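PDB 3OFK: nodulation protein S from Bradyrhizobium sp., which probably transfers a methyl group from S-adenosylmethionine to the amino nitrogen of a lipochitooligosaccharide Nod factor precursor during nodulation signal synthesis. Local coordinates for residues I137-M140 / V141-A145. Sequence-based numbering, arbitrary orientation.
Sequences IDNM and VKMLA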
loop_
_atom_site.group_PDB
_atom_site.type_symbol
_atom_site.label_atom_id
_atom_site.label_comp_id
_atom_site.label_asym_id
_atom_site.label_seq_id
_atom_site.Cartn_x
_atom_site.Cartn_y
_atom_site.Cartn_z
ATOM N N ILE A 137 -3.491 7.719 8.626
ATOM C CA ILE A 137 -2.085 7.948 8.865
ATOM C C ILE A 137 -1.788 7.909 10.356
ATOM O O ILE A 137 -0.819 7.281 10.737
ATOM C CB ILE A 137 -1.607 9.241 8.229
ATOM C CG1 ILE A 137 -1.617 9.075 6.746
ATOM C CG2 ILE A 137 -0.181 9.594 8.654
ATOM C CD1 ILE A 137 -1.502 10.330 6.026
ATOM N N ASP A 138 -2.631 8.511 11.201
ATOM C CA ASP A 138 -2.353 8.517 12.651
ATOM C C ASP A 138 -2.335 7.079 13.148
ATOM O O ASP A 138 -1.556 6.707 14.044
ATOM C CB ASP A 138 -3.398 9.335 13.453
ATOM C CG ASP A 138 -3.376 10.832 13.137
ATOM O OD1 ASP A 138 -2.409 11.304 12.520
ATOM O OD2 ASP A 138 -4.346 11.545 13.499
ATOM N N ASN A 139 -3.235 6.277 12.592
ATOM C CA ASN A 139 -3.387 4.878 12.986
ATOM C C ASN A 139 -2.124 4.098 12.636
ATOM O O ASN A 139 -1.634 3.302 13.431
ATOM C CB ASN A 139 -4.619 4.277 12.285
ATOM C CG ASN A 139 -5.063 2.916 12.882
ATOM O OD1 ASN A 139 -4.717 2.547 14.012
ATOM N ND2 ASN A 139 -5.848 2.173 12.103
ATOM N N MET A 140 -1.630 4.319 11.413
ATOM C CA MET A 140 -0.393 3.708 10.947
ATOM C C MET A 140 0.802 4.138 11.833
ATOM O O MET A 140 1.613 3.282 12.257
ATOM C CB MET A 140 -0.144 4.068 9.479
ATOM C CG MET A 140 -1.111 3.458 8.540
ATOM S SD MET A 140 -0.521 3.599 6.840
ATOM C CE MET A 140 -0.504 5.373 6.521
ATOM N N VAL A 141 0.895 5.436 12.143
ATOM C CA VAL A 141 1.990 5.935 12.985
ATOM C C VAL A 141 1.930 5.230 14.337
ATOM O O VAL A 141 2.943 4.710 14.808
ATOM C CB VAL A 141 1.949 7.469 13.176
ATOM C CG1 VAL A 141 2.991 7.939 14.249
ATOM C CG2 VAL A 141 2.172 8.148 11.847
ATOM N N LYS A 142 0.729 5.189 14.919
ATOM C CA LYS A 142 0.518 4.551 16.211
ATOM C C LYS A 142 0.957 3.084 16.221
ATOM O O LYS A 142 1.535 2.633 17.212
ATOM C CB LYS A 142 -0.948 4.663 16.643
ATOM C CG LYS A 142 -1.309 3.840 17.895
ATOM C CD LYS A 142 -2.818 3.952 18.204
ATOM C CE LYS A 142 -3.442 2.578 18.468
ATOM N NZ LYS A 142 -3.488 1.771 17.211
ATOM N N MET A 143 0.671 2.346 15.137
ATOM C CA MET A 143 1.076 0.919 15.039
ATOM C C MET A 143 2.556 0.668 14.628
ATOM O O MET A 143 2.947 -0.495 14.455
ATOM C CB MET A 143 0.192 0.167 14.025
ATOM C CG MET A 143 -1.285 0.035 14.383
ATOM S SD MET A 143 -2.146 -0.903 13.072
ATOM C CE MET A 143 -2.178 0.191 11.701
ATOM N N LEU A 144 3.351 1.720 14.411
ATOM C CA LEU A 144 4.790 1.535 14.134
ATOM C C LEU A 144 5.516 1.215 15.445
ATOM O O LEU A 144 5.261 1.868 16.459
ATOM C CB LEU A 144 5.419 2.776 13.486
ATOM C CG LEU A 144 5.705 2.781 11.988
ATOM C CD1 LEU A 144 6.456 4.052 11.566
ATOM C CD2 LEU A 144 6.491 1.533 11.571
ATOM N N ALA A 145 6.395 0.215 15.421
ATOM C CA ALA A 145 7.262 -0.082 16.557
ATOM C C ALA A 145 8.275 1.069 16.752
ATOM O O ALA A 145 8.615 1.743 15.781
ATOM C CB ALA A 145 7.996 -1.393 16.326
#
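The amide of V141 donates to I137 O at 2.9 Å, and that of K142 to D138 O at the same length; these i to i+4 bonds are nearly straight, and with them the last turn of helix 130-142 closes. M143 N adds a third, to N139 O at 3.0 Å, more bent at 151°. Past it the chain leaves the helix: L144 N turns back to V141 O, and L144 itself takes up an extended backbone.

N139 illustrates how one helical side chain can serve apolar and polar neighbours at once. With CG anti to the backbone N (chi1 -166°), its amide crosses the bent end of M143, whose CE lies 4.1 Å from N139 CG. Its OD1 comes 3.5 Å from K142 NZ, a loose polar approach, whereas ND2 is held by the carbonyls of F109 and I106, the latter an S-adenosyl-L-homocysteine-binding residue. Apolar contact is light: V141 CG2, set anti to its carbonyl carbon, meets I137 CG2 at 4.2 Å and also touches the carbonyl oxygen I137 O at 3.3 Å.

In this Rossmann-like methyltransferase fold, I137 and V141 face helix 169-179, while M140 and M143 reach down to strands 52-58 and 115-121. Backbone bonds of M143 and A145 to F115 then tie the helix exit to the start of strand 115-121, before the chain runs on into strand 148-155, the neighbour of 115-121 in the sheet.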